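Local coordinates for protein eukaryotic peptide chain release factor GTP-binding subunit (Schizosaccharomyces pombe, PDB 1R5B) that belongs to the elongation factor Tu family of GTP-binding translation factors and serves as the GTP-binding subunit of the eukaryotic release factor, at residues A154-E158 / K190-V196; G148-A154 / L184-K190; I369-E373 / A418-K423; Y382-I388 / R447-Q453; K41-N45 / L266-V270. All blocks are in the same frame, centred on the assembly; numbering follows the deposited sequence.

Contact 2 is the buried one: two parallel strands of the GTP-binding domain joined by backbone bonds and branched aliphatic side chains. Contact 1 picks up where those strands end, sharing A154 and K190 with it, and swaps hydrocarbon for a charged network at a partly buried loop edge. Contact 5 reaches the same sheet through strand 42-50, near the centre of the chain, and relies on a salt bridge and an arginine. Contacts 3 and 4, on the far side of the chain from 1 and 2, share an antiparallel sheet, where I369 packs on F448 and L450. Contact 3 is a surface turn held by backbone, whereas contact 4 pairs strands and buries a methionine against a phenylalanine.

Contact 1: residues A154-E158 / K190-V196; sequences ARRGE and KMDEPSV
K190 opens a loop with the K-M-D part of the N-K-x-D signature of P-loop GTP-binding proteins, and its amine reaches across to E158, the first residue of the facing helix. The lysine chain runs out extended and meets the glutamate at about a right angle: NZ sits 2.7 Å from E158 OE2, on the syn lone pair of that oxygen, and 3.0 Å from OE1 in a weaker bond. NZ also donates to the backbone oxygen of D53, within the probable P-loop, while E158 OE2 takes further bonds from S153 OG and, weakly, from R155 NE. With CG anti to its nitrogen (chi1 -176°) and a bend at chi3, R155 swings its guanidinium between the two acids. E193 lies over one face of that group, its carboxylate turned 75° from the guanidinium plane; R155 NH2 and E193 OE2, 3.1 Å apart, attract by charge alone, since no N-H points at the oxygen. One residue on, R156 N makes a weak 3.3 Å bond to S195 OG. A154 CB touches both M191 SD and V196 CG2 at 4.0 Å, a small apolar contact next to the network. Two loops that follow neighbouring parallel strands, tied through a lysine to the probable P-loop, are consistent with the nucleotide-site edge of the Tu-like GTP-binding fold.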
# COMPACT_ATOMS: atom_id res chain seq x y z
N ALA A 154 6.86 27.96 -4.65
CA ALA A 154 5.84 28.95 -4.31
C ALA A 154 6.40 30.37 -4.34
O ALA A 154 5.64 31.33 -4.27
CB ALA A 154 5.24 28.66 -2.95
N ARG A 155 7.72 30.52 -4.43
CA ARG A 155 8.35 31.84 -4.51
C ARG A 155 7.75 32.69 -5.64
O ARG A 155 7.52 32.18 -6.73
CB ARG A 155 9.86 31.68 -4.72
CG ARG A 155 10.66 32.99 -4.74
CD ARG A 155 11.94 32.93 -5.56
NE ARG A 155 12.80 31.81 -5.16
CZ ARG A 155 14.08 31.90 -4.80
NH1 ARG A 155 14.73 33.07 -4.78
NH2 ARG A 155 14.73 30.79 -4.45
N ARG A 156 7.51 33.96 -5.37
CA ARG A 156 7.02 34.88 -6.40
C ARG A 156 8.10 35.02 -7.48
O ARG A 156 9.29 35.07 -7.17
CB ARG A 156 6.67 36.25 -5.80
CG ARG A 156 5.49 36.21 -4.84
CD ARG A 156 4.95 37.57 -4.38
NE ARG A 156 4.00 37.38 -3.29
CZ ARG A 156 2.73 36.99 -3.44
NH1 ARG A 156 2.20 36.77 -4.64
NH2 ARG A 156 1.97 36.82 -2.35
N GLY A 157 7.67 35.07 -8.74
CA GLY A 157 8.59 35.01 -9.87
C GLY A 157 8.86 33.59 -10.35
O GLY A 157 8.64 33.29 -11.51
N GLU A 158 9.32 32.72 -9.46
CA GLU A 158 9.73 31.36 -9.84
C GLU A 158 8.53 30.47 -10.24
O GLU A 158 8.57 29.81 -11.27
CB GLU A 158 10.53 30.71 -8.71
CG GLU A 158 11.56 29.69 -9.15
CD GLU A 158 12.16 28.93 -7.98
OE1 GLU A 158 12.74 27.85 -8.19
OE2 GLU A 158 12.03 29.41 -6.84
N LYS A 190 9.02 25.76 -0.62
CA LYS A 190 9.54 27.09 -0.29
C LYS A 190 8.52 28.00 0.39
O LYS A 190 8.55 29.21 0.21
CB LYS A 190 10.11 27.78 -1.54
CG LYS A 190 11.03 26.90 -2.38
CD LYS A 190 11.84 27.76 -3.35
CE LYS A 190 13.00 27.01 -3.98
NZ LYS A 190 13.34 27.62 -5.30
N MET A 191 7.63 27.42 1.19
CA MET A 191 6.62 28.19 1.90
C MET A 191 7.23 29.15 2.95
O MET A 191 6.60 30.13 3.33
CB MET A 191 5.59 27.26 2.55
CG MET A 191 4.73 26.45 1.56
SD MET A 191 3.65 27.41 0.47
CE MET A 191 2.72 28.30 1.55
N ASP A 192 8.45 28.84 3.39
CA ASP A 192 9.16 29.60 4.42
C ASP A 192 9.81 30.89 3.90
O ASP A 192 10.12 31.80 4.69
CB ASP A 192 10.25 28.71 5.03
CG ASP A 192 11.46 28.52 4.09
OD1 ASP A 192 11.34 27.81 3.07
OD2 ASP A 192 12.57 29.05 4.30
N GLU A 193 10.04 30.96 2.59
CA GLU A 193 10.84 32.03 1.98
C GLU A 193 10.26 33.44 2.18
O GLU A 193 9.09 33.59 2.48
CB GLU A 193 11.02 31.75 0.48
CG GLU A 193 12.16 30.79 0.17
CD GLU A 193 12.74 30.98 -1.22
OE1 GLU A 193 12.32 31.91 -1.95
OE2 GLU A 193 13.65 30.20 -1.60
N PRO A 194 11.08 34.48 2.05
CA PRO A 194 10.61 35.87 2.19
C PRO A 194 9.30 36.25 1.46
O PRO A 194 8.43 36.89 2.05
CB PRO A 194 11.78 36.68 1.61
CG PRO A 194 12.98 35.83 1.88
CD PRO A 194 12.53 34.41 1.80
N SER A 195 9.16 35.84 0.20
CA SER A 195 8.03 36.25 -0.64
C SER A 195 6.75 35.49 -0.31
O SER A 195 5.64 35.95 -0.60
CB SER A 195 8.39 36.00 -2.10
OG SER A 195 8.64 34.63 -2.33
N VAL A 196 6.93 34.31 0.27
CA VAL A 196 5.84 33.50 0.81
C VAL A 196 6.11 33.35 2.29
O VAL A 196 7.18 32.87 2.67
CB VAL A 196 5.90 32.07 0.24
CG1 VAL A 196 4.56 31.34 0.46
CG2 VAL A 196 6.30 32.09 -1.22

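Contact 2: residues G148-A154 / L184-K190; sequences GVLVISA and LVVVINK
The carbonyl oxygen of V185 is gripped twice by the neighbouring strand: L150 N donates to it at 2.7 Å, and V149 CA makes a CH contact with it at 3.1 Å. This belongs to a parallel pairing between strands 147-153 and 184-189, adjacent members of the central sheet of the P-loop fold, connected by a beta-alpha-beta crossover through helix 169-178. Their directions differ by 25°, the twist of such a sheet. L150 O repeats the pattern, taking V187 N at 2.8 Å, and I152 N then points dead straight at V187 O. Further on, N189 N meets I152 O at 2.7 Å. The side chains divide between two faces. V149, V151, V185 and V187 share one; there V149 CG1, anti to its nitrogen (chi1 -178°), leans over to V187 CG2 at 3.7 Å, and F48 of strand 42-50 lies against both V149 and V151. L150, I152, V186 and I188 take the other face, which helices 169-178 and 200-218 cover. Past the last strand residues, A154 N still bonds N189 O, and A154 CB rests 3.6 Å from I188 CG2. Alongside, the hydroxyl of S153, bonded to E158, has its OG 3.5 Å from K190 CD.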
# COMPACT_ATOMS: atom_id res chain seq x y z
N GLY A 148 3.85 9.67 -7.81
CA GLY A 148 4.54 10.74 -8.49
C GLY A 148 4.34 12.00 -7.67
O GLY A 148 3.21 12.30 -7.28
N VAL A 149 5.43 12.68 -7.35
CA VAL A 149 5.37 13.92 -6.59
C VAL A 149 5.91 15.05 -7.47
O VAL A 149 7.08 15.04 -7.84
CB VAL A 149 6.21 13.84 -5.30
CG1 VAL A 149 6.08 15.16 -4.52
CG2 VAL A 149 5.77 12.67 -4.42
N LEU A 150 5.03 15.97 -7.85
CA LEU A 150 5.45 17.15 -8.62
C LEU A 150 5.79 18.25 -7.62
O LEU A 150 4.94 18.66 -6.85
CB LEU A 150 4.34 17.59 -9.58
CG LEU A 150 4.55 18.88 -10.38
CD1 LEU A 150 5.72 18.73 -11.32
CD2 LEU A 150 3.28 19.21 -11.17
N VAL A 151 7.05 18.71 -7.61
CA VAL A 151 7.50 19.74 -6.67
C VAL A 151 7.50 21.09 -7.36
O VAL A 151 8.18 21.27 -8.36
CB VAL A 151 8.89 19.43 -6.11
CG1 VAL A 151 9.21 20.35 -4.95
CG2 VAL A 151 8.96 17.96 -5.66
N ILE A 152 6.72 22.02 -6.82
CA ILE A 152 6.56 23.36 -7.39
C ILE A 152 7.04 24.42 -6.40
O ILE A 152 6.78 24.32 -5.21
CB ILE A 152 5.08 23.62 -7.74
CG1 ILE A 152 4.58 22.61 -8.80
CG2 ILE A 152 4.88 25.05 -8.25
CD1 ILE A 152 5.13 22.82 -10.20
N SER A 153 7.76 25.42 -6.89
CA SER A 153 8.20 26.53 -6.06
C SER A 153 7.06 27.53 -5.89
O SER A 153 6.42 27.91 -6.86
CB SER A 153 9.39 27.24 -6.68
OG SER A 153 9.66 28.44 -5.97
N ALA A 154 6.86 27.96 -4.65
CA ALA A 154 5.84 28.95 -4.31
C ALA A 154 6.40 30.37 -4.34
O ALA A 154 5.64 31.33 -4.27
CB ALA A 154 5.24 28.66 -2.95
N LEU A 184 -1.72 12.45 -8.81
CA LEU A 184 -0.52 13.24 -8.67
C LEU A 184 -0.49 13.89 -7.30
O LEU A 184 -1.45 14.53 -6.89
CB LEU A 184 -0.51 14.30 -9.76
CG LEU A 184 0.76 15.10 -9.98
CD1 LEU A 184 1.90 14.18 -10.35
CD2 LEU A 184 0.53 16.10 -11.09
N VAL A 185 0.61 13.71 -6.58
CA VAL A 185 0.88 14.49 -5.38
C VAL A 185 1.70 15.72 -5.78
O VAL A 185 2.76 15.60 -6.38
CB VAL A 185 1.66 13.66 -4.35
CG1 VAL A 185 1.95 14.49 -3.12
CG2 VAL A 185 0.88 12.40 -3.97
N VAL A 186 1.17 16.91 -5.47
CA VAL A 186 1.79 18.16 -5.85
C VAL A 186 2.23 18.86 -4.57
O VAL A 186 1.39 19.23 -3.74
CB VAL A 186 0.79 19.07 -6.61
CG1 VAL A 186 1.39 20.46 -6.84
CG2 VAL A 186 0.40 18.45 -7.91
N VAL A 187 3.53 19.01 -4.42
CA VAL A 187 4.11 19.61 -3.23
C VAL A 187 4.47 21.08 -3.53
O VAL A 187 5.28 21.38 -4.40
CB VAL A 187 5.31 18.76 -2.77
CG1 VAL A 187 6.28 19.52 -1.98
CG2 VAL A 187 4.81 17.56 -1.94
N ILE A 188 3.81 22.00 -2.83
CA ILE A 188 4.09 23.42 -2.97
C ILE A 188 5.24 23.74 -2.00
O ILE A 188 5.03 23.83 -0.79
CB ILE A 188 2.84 24.28 -2.64
CG1 ILE A 188 1.62 23.88 -3.50
CG2 ILE A 188 3.15 25.76 -2.82
CD1 ILE A 188 1.80 24.03 -4.95
N ASN A 189 6.45 23.93 -2.54
CA ASN A 189 7.68 24.06 -1.76
C ASN A 189 8.04 25.53 -1.50
O ASN A 189 7.44 26.43 -2.07
CB ASN A 189 8.81 23.35 -2.50
CG ASN A 189 10.05 23.13 -1.65
OD1 ASN A 189 11.17 23.09 -2.17
ND2 ASN A 189 9.87 22.99 -0.35
N LYS A 190 9.02 25.76 -0.62
CA LYS A 190 9.54 27.09 -0.29
C LYS A 190 8.52 28.00 0.39
O LYS A 190 8.55 29.21 0.21
CB LYS A 190 10.11 27.78 -1.54
CG LYS A 190 11.03 26.90 -2.38
CD LYS A 190 11.84 27.76 -3.35
CE LYS A 190 13.00 27.01 -3.98
NZ LYS A 190 13.34 27.62 -5.30

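Contact 3: residues I369-E373 / A418-K423; sequences IAILE and ATKGMK
I371 is the side chain that fills this contact, pressed into the curve of a turn. Its CG2 and CB both come to 3.2 Å from T419 O, CG1 lies 3.8 Å from A418 CB, and CD1 reaches toward M422 CB. The first torsion (chi1 -71°) sets CG2 anti to the backbone nitrogen, beside T419 O, and leaves CG1 to run toward A418. Backbone bonds frame the isoleucine: I371 N donates to M422 O at 3.2 Å, approaching from well above the carbonyl plane, and G421 N returns a weak 3.4 Å bond to I371 O. K423 CA makes a CH contact with I369 O at 3.0 Å. What shapes the second segment is a type II turn from T419 to M422, closed by M422 N to T419 O at 3.2 Å, with G421 at the positive phi that suits glycine. K420 lays its aliphatic chain past the L372 and E373 carbonyls. Behind residues 369-373, strand 457-466 holds them by backbone hydrogen bonds between A370 and V459 and between L372 and V457. The turn thus rides on the end of strand 364-371 just before strand 426-430 pairs with it, in the antiparallel sheet of an eEF1A-like C-terminal domain.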
# COMPACT_ATOMS: atom_id res chain seq x y z
N ILE A 369 7.03 -18.80 10.14
CA ILE A 369 6.08 -18.84 11.26
C ILE A 369 6.72 -18.54 12.62
O ILE A 369 7.94 -18.44 12.74
CB ILE A 369 5.37 -20.23 11.30
CG1 ILE A 369 3.87 -20.10 11.64
CG2 ILE A 369 6.04 -21.18 12.29
CD1 ILE A 369 3.03 -21.27 11.12
N ALA A 370 5.88 -18.40 13.64
CA ALA A 370 6.34 -18.03 14.96
C ALA A 370 5.37 -18.53 16.03
O ALA A 370 4.27 -18.00 16.15
CB ALA A 370 6.51 -16.52 15.06
N ILE A 371 5.79 -19.54 16.79
CA ILE A 371 4.96 -20.16 17.82
C ILE A 371 4.86 -19.20 19.00
O ILE A 371 5.82 -18.49 19.29
CB ILE A 371 5.57 -21.52 18.24
CG1 ILE A 371 5.40 -22.54 17.11
CG2 ILE A 371 4.95 -22.03 19.55
CD1 ILE A 371 6.37 -22.38 15.94
N LEU A 372 3.72 -19.21 19.69
CA LEU A 372 3.37 -18.16 20.66
C LEU A 372 3.18 -18.61 22.13
O LEU A 372 3.57 -17.86 23.03
CB LEU A 372 2.12 -17.39 20.19
CG LEU A 372 2.38 -16.06 19.47
CD1 LEU A 372 1.19 -15.64 18.61
CD2 LEU A 372 2.72 -14.95 20.47
N GLU A 373 2.61 -19.80 22.40
CA GLU A 373 2.25 -20.14 23.80
C GLU A 373 2.20 -21.62 24.27
O GLU A 373 3.06 -22.03 25.06
CB GLU A 373 0.94 -19.44 24.18
CG GLU A 373 -0.14 -19.45 23.10
CD GLU A 373 -1.54 -19.66 23.66
OE1 GLU A 373 -2.37 -20.27 22.95
OE2 GLU A 373 -1.81 -19.22 24.81
N ALA A 418 7.85 -28.16 17.41
CA ALA A 418 7.76 -26.72 17.65
C ALA A 418 7.75 -26.42 19.15
O ALA A 418 7.58 -27.32 19.97
CB ALA A 418 6.51 -26.16 16.99
N THR A 419 7.94 -25.15 19.49
CA THR A 419 7.97 -24.73 20.89
C THR A 419 7.88 -23.20 21.03
O THR A 419 8.05 -22.48 20.05
CB THR A 419 9.24 -25.28 21.59
OG1 THR A 419 9.19 -25.01 23.00
CG2 THR A 419 10.50 -24.55 21.13
N LYS A 420 7.61 -22.73 22.24
CA LYS A 420 7.51 -21.30 22.53
C LYS A 420 8.71 -20.50 22.01
O LYS A 420 9.86 -20.80 22.34
CB LYS A 420 7.36 -21.07 24.05
CG LYS A 420 6.85 -19.68 24.44
CD LYS A 420 7.01 -19.41 25.95
CE LYS A 420 5.79 -19.85 26.75
NZ LYS A 420 6.17 -20.37 28.10
N GLY A 421 8.43 -19.49 21.18
CA GLY A 421 9.44 -18.56 20.69
C GLY A 421 10.27 -19.04 19.51
O GLY A 421 11.29 -18.43 19.17
N MET A 422 9.83 -20.12 18.87
CA MET A 422 10.53 -20.70 17.73
C MET A 422 9.94 -20.12 16.43
O MET A 422 8.94 -19.40 16.46
CB MET A 422 10.40 -22.22 17.77
CG MET A 422 11.51 -22.98 17.08
SD MET A 422 11.47 -24.71 17.54
CE MET A 422 11.60 -25.52 15.98
N LYS A 423 10.58 -20.44 15.31
CA LYS A 423 10.21 -19.95 13.98
C LYS A 423 10.12 -21.10 12.93
O LYS A 423 10.09 -22.28 13.32
CB LYS A 423 11.22 -18.87 13.59
CG LYS A 423 10.88 -17.45 14.12
CD LYS A 423 11.74 -17.01 15.31
CE LYS A 423 12.68 -15.87 14.93
NZ LYS A 423 13.66 -15.51 16.01

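Contact 4: residues Y382-I388 / R447-Q453; sequences YSCVMHI and RFTLRDQ
The F448 ring carries M386 on one face: CE stands 3.3 Å from the ring centroid, only 6° off the normal, a CH-pi contact over the middle. M386 SD follows at 4.6 Å from that centroid, above the same face, completing a Met-aromatic pair. An extended start (chi1 -176°) and a bend at chi3 bring CE there, and I388 CG2 lies beside F448 CB. The H387 imidazole has T449 O at its edge, 3.2 Å from CD2, while R451 CG comes obliquely to NE2 at 3.7 Å; this nitrogen is buried without a polar partner. Beyond R451 CG the chain leads off to a salt bridge with E29. Strands 385-387 and 447-451 run antiparallel here in the C-terminal sheet. V385 and R451, and H387 and T449, form hydrogen-bonded pairs, with R451 N to V385 O at 3.1 Å in the carbonyl plane; M386 and L450 between them are a non-hydrogen-bonded pair. C384 SG nestles against L450 CG at 3.6 Å, while I369 packs on another side of L450. Just before strand 385-387 and just after 447-451, the Y382 ring and the D452 carboxylate approach from opposite directions, their planes 21° apart, with OH 2.5 Å from OD2.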
# COMPACT_ATOMS: atom_id res chain seq x y z
N TYR A 382 0.82 -31.25 12.14
CA TYR A 382 0.18 -30.53 13.23
C TYR A 382 -1.05 -29.86 12.65
O TYR A 382 -0.93 -29.14 11.68
CB TYR A 382 1.15 -29.50 13.82
CG TYR A 382 0.57 -28.73 14.97
CD1 TYR A 382 0.59 -27.34 14.99
CD2 TYR A 382 -0.02 -29.39 16.05
CE1 TYR A 382 0.05 -26.63 16.06
CE2 TYR A 382 -0.56 -28.70 17.11
CZ TYR A 382 -0.52 -27.32 17.11
OH TYR A 382 -1.05 -26.64 18.17
N SER A 383 -2.23 -30.12 13.22
CA SER A 383 -3.48 -29.57 12.70
C SER A 383 -4.04 -28.43 13.54
O SER A 383 -4.30 -28.59 14.73
CB SER A 383 -4.55 -30.66 12.57
OG SER A 383 -5.75 -30.10 12.06
N CYS A 384 -4.21 -27.28 12.91
CA CYS A 384 -4.94 -26.16 13.50
C CYS A 384 -5.68 -25.40 12.41
O CYS A 384 -5.48 -25.64 11.22
CB CYS A 384 -3.99 -25.21 14.24
SG CYS A 384 -2.52 -24.73 13.31
N VAL A 385 -6.54 -24.48 12.83
CA VAL A 385 -7.18 -23.55 11.91
C VAL A 385 -6.13 -22.53 11.44
O VAL A 385 -5.42 -21.97 12.27
CB VAL A 385 -8.39 -22.84 12.58
CG1 VAL A 385 -9.07 -21.88 11.60
CG2 VAL A 385 -9.39 -23.85 13.11
N MET A 386 -6.00 -22.32 10.13
CA MET A 386 -5.21 -21.21 9.58
C MET A 386 -6.16 -20.11 9.13
O MET A 386 -7.20 -20.38 8.55
CB MET A 386 -4.35 -21.64 8.39
CG MET A 386 -3.43 -20.54 7.82
SD MET A 386 -3.02 -20.80 6.09
CE MET A 386 -1.42 -20.48 6.05
N HIS A 387 -5.79 -18.86 9.43
CA HIS A 387 -6.52 -17.68 8.97
C HIS A 387 -5.56 -16.92 8.07
O HIS A 387 -4.46 -16.61 8.53
CB HIS A 387 -6.90 -16.80 10.17
CG HIS A 387 -7.72 -17.49 11.23
ND1 HIS A 387 -9.01 -17.11 11.53
CD2 HIS A 387 -7.42 -18.51 12.08
CE1 HIS A 387 -9.48 -17.87 12.51
NE2 HIS A 387 -8.53 -18.73 12.86
N ILE A 388 -5.91 -16.64 6.80
CA ILE A 388 -4.99 -15.92 5.89
C ILE A 388 -5.45 -14.53 5.51
O ILE A 388 -4.63 -13.63 5.33
CB ILE A 388 -4.71 -16.64 4.57
CG1 ILE A 388 -4.84 -18.14 4.73
CG2 ILE A 388 -3.31 -16.30 4.06
CD1 ILE A 388 -4.27 -18.91 3.54
N ARG A 447 -0.49 -13.01 4.70
CA ARG A 447 -0.28 -12.89 6.14
C ARG A 447 -1.31 -13.71 6.92
O ARG A 447 -2.50 -13.54 6.70
CB ARG A 447 -0.38 -11.41 6.53
CG ARG A 447 -0.33 -11.13 8.02
CD ARG A 447 0.11 -9.70 8.35
NE ARG A 447 -0.10 -9.34 9.76
CZ ARG A 447 0.23 -8.16 10.30
NH1 ARG A 447 0.80 -7.22 9.56
NH2 ARG A 447 0.01 -7.94 11.59
N PHE A 448 -0.86 -14.56 7.86
CA PHE A 448 -1.77 -15.47 8.58
C PHE A 448 -1.50 -15.72 10.09
O PHE A 448 -0.36 -15.64 10.56
CB PHE A 448 -1.89 -16.79 7.84
CG PHE A 448 -0.60 -17.52 7.65
CD1 PHE A 448 -0.15 -18.40 8.64
CD2 PHE A 448 0.12 -17.39 6.48
CE1 PHE A 448 1.02 -19.11 8.46
CE2 PHE A 448 1.30 -18.11 6.29
CZ PHE A 448 1.75 -18.96 7.29
N THR A 449 -2.57 -16.03 10.82
CA THR A 449 -2.50 -16.41 12.24
C THR A 449 -3.18 -17.77 12.52
O THR A 449 -4.26 -18.06 11.99
CB THR A 449 -3.11 -15.30 13.15
OG1 THR A 449 -4.48 -15.59 13.46
CG2 THR A 449 -3.18 -13.96 12.45
N LEU A 450 -2.55 -18.59 13.36
CA LEU A 450 -3.03 -19.94 13.70
C LEU A 450 -3.77 -19.96 15.04
O LEU A 450 -3.37 -19.27 15.98
CB LEU A 450 -1.86 -20.93 13.71
CG LEU A 450 -1.40 -21.43 12.33
CD1 LEU A 450 -1.44 -20.36 11.26
CD2 LEU A 450 -0.01 -22.01 12.41
N ARG A 451 -4.85 -20.74 15.11
CA ARG A 451 -5.70 -20.82 16.30
C ARG A 451 -5.91 -22.28 16.71
O ARG A 451 -6.33 -23.10 15.89
CB ARG A 451 -7.05 -20.15 16.03
CG ARG A 451 -7.07 -18.65 16.30
CD ARG A 451 -8.24 -18.17 17.16
NE ARG A 451 -7.85 -17.10 18.09
CZ ARG A 451 -8.70 -16.35 18.79
NH1 ARG A 451 -10.01 -16.54 18.70
NH2 ARG A 451 -8.23 -15.41 19.60
N ASP A 452 -5.64 -22.60 17.98
CA ASP A 452 -5.69 -23.99 18.44
C ASP A 452 -6.95 -24.26 19.28
O ASP A 452 -6.87 -24.65 20.45
CB ASP A 452 -4.42 -24.34 19.22
CG ASP A 452 -3.92 -25.74 18.93
OD1 ASP A 452 -3.93 -26.58 19.85
OD2 ASP A 452 -3.51 -26.08 17.80
N GLN A 453 -8.10 -24.07 18.63
CA GLN A 453 -9.40 -24.28 19.25
C GLN A 453 -9.50 -23.49 20.55
O GLN A 453 -9.81 -24.03 21.62
CB GLN A 453 -9.67 -25.78 19.48
CG GLN A 453 -9.51 -26.68 18.23
CD GLN A 453 -9.71 -25.95 16.89
OE1 GLN A 453 -10.80 -25.44 16.61
NE2 GLN A 453 -8.67 -25.91 16.06

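Contact 5: residues K41-N45 / L266-V270; sequences KEHVN and LERKV
E42 stretches from the first strand of the GTP-binding domain toward K269: from CB its chain leaves with CG anti to the nitrogen (chi1 177°) and stays extended beyond CG. CD then comes within 3.4 Å of K269 NZ, and the two carboxylate oxygens part company. OE1 is held by R121 in a salt bridge, whereas OE2 takes K269 NZ at 2.5 Å, probably shorter than in reality, and also lies 3.5 Å from L266 CD1. Sharing by two cations would probably favour the charged form of the acid. K269 meets it from the opposite direction, bent at chi3. The helical turn 267-270 leads from the GTP-binding domain toward the beta barrel that begins with strand 275-283, and L266 sits at its N-cap position, its carbonyl bonded to V270 N. The L266 and V44 side chains cross at about a right angle, L266 CD1 4.0 Å from V44 CG2, where R121 and I147 also press. Next along the strand, the R268 guanidinium stacks with the N45 amide, the two planes 27° apart. H43 O lies near that guanidinium's plane, 3.6 Å from R268 NH2, and the same nitrogen makes a salt bridge to D146, whose carboxylate accepts N45 N.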
# COMPACT_ATOMS: atom_id res chain seq x y z
N LYS A 41 7.89 -3.92 6.26
CA LYS A 41 7.29 -2.75 5.61
C LYS A 41 7.04 -2.93 4.10
O LYS A 41 7.82 -3.56 3.40
CB LYS A 41 8.19 -1.52 5.81
CG LYS A 41 8.24 -1.02 7.24
CD LYS A 41 9.35 -0.01 7.45
CE LYS A 41 9.61 0.24 8.93
NZ LYS A 41 9.29 1.62 9.32
N GLU A 42 5.94 -2.35 3.62
CA GLU A 42 5.54 -2.46 2.22
C GLU A 42 6.47 -1.66 1.31
O GLU A 42 6.68 -0.48 1.53
CB GLU A 42 4.09 -1.97 2.05
CG GLU A 42 3.57 -1.96 0.61
CD GLU A 42 2.20 -1.28 0.47
OE1 GLU A 42 1.72 -0.65 1.44
OE2 GLU A 42 1.60 -1.38 -0.63
N HIS A 43 7.00 -2.29 0.27
CA HIS A 43 7.87 -1.62 -0.69
C HIS A 43 7.03 -0.82 -1.66
O HIS A 43 6.08 -1.35 -2.22
CB HIS A 43 8.69 -2.60 -1.50
CG HIS A 43 9.78 -3.27 -0.71
ND1 HIS A 43 9.58 -3.75 0.57
CD2 HIS A 43 11.06 -3.57 -1.04
CE1 HIS A 43 10.70 -4.31 0.99
NE2 HIS A 43 11.61 -4.21 0.04
N VAL A 44 7.44 0.42 -1.87
CA VAL A 44 6.77 1.36 -2.77
C VAL A 44 7.81 2.08 -3.62
O VAL A 44 8.91 2.34 -3.15
CB VAL A 44 5.98 2.40 -1.95
CG1 VAL A 44 5.26 3.37 -2.83
CG2 VAL A 44 4.99 1.69 -1.05
N ASN A 45 7.48 2.36 -4.87
CA ASN A 45 8.34 3.13 -5.77
C ASN A 45 7.80 4.53 -5.91
O ASN A 45 6.61 4.72 -6.19
CB ASN A 45 8.38 2.50 -7.16
CG ASN A 45 9.14 1.17 -7.19
OD1 ASN A 45 8.92 0.36 -8.09
ND2 ASN A 45 10.01 0.96 -6.24
N LEU A 266 -1.68 3.57 -5.07
CA LEU A 266 -0.36 3.21 -5.58
C LEU A 266 -0.53 2.56 -6.97
O LEU A 266 -1.16 1.51 -7.10
CB LEU A 266 0.33 2.24 -4.62
CG LEU A 266 0.44 2.62 -3.13
CD1 LEU A 266 1.27 1.62 -2.38
CD2 LEU A 266 1.04 3.94 -2.94
N GLU A 267 0.05 3.16 -7.99
CA GLU A 267 -0.22 2.76 -9.38
C GLU A 267 -0.03 1.29 -9.70
O GLU A 267 -0.86 0.73 -10.37
CB GLU A 267 0.59 3.56 -10.38
CG GLU A 267 0.33 5.06 -10.38
CD GLU A 267 -1.11 5.44 -10.72
OE1 GLU A 267 -1.85 4.64 -11.34
OE2 GLU A 267 -1.47 6.57 -10.36
N ARG A 268 1.06 0.66 -9.26
CA ARG A 268 1.26 -0.76 -9.57
C ARG A 268 0.13 -1.60 -9.00
O ARG A 268 -0.35 -2.52 -9.66
CB ARG A 268 2.61 -1.28 -9.06
CG ARG A 268 3.81 -0.70 -9.80
CD ARG A 268 5.16 -1.20 -9.32
NE ARG A 268 5.36 -0.98 -7.89
CZ ARG A 268 6.25 -1.61 -7.14
NH1 ARG A 268 7.06 -2.51 -7.67
NH2 ARG A 268 6.34 -1.34 -5.85
N LYS A 269 -0.27 -1.29 -7.77
CA LYS A 269 -1.34 -2.01 -7.06
C LYS A 269 -2.70 -1.73 -7.70
O LYS A 269 -3.50 -2.63 -7.84
CB LYS A 269 -1.36 -1.60 -5.58
CG LYS A 269 -1.85 -2.63 -4.62
CD LYS A 269 -1.99 -2.06 -3.19
CE LYS A 269 -0.68 -2.04 -2.41
NZ LYS A 269 -0.78 -1.16 -1.18
N VAL A 270 -2.94 -0.48 -8.10
CA VAL A 270 -4.19 -0.12 -8.78
C VAL A 270 -4.33 -0.85 -10.12
O VAL A 270 -5.44 -1.22 -10.52
CB VAL A 270 -4.26 1.42 -9.05
CG1 VAL A 270 -5.46 1.78 -9.97
CG2 VAL A 270 -4.35 2.19 -7.74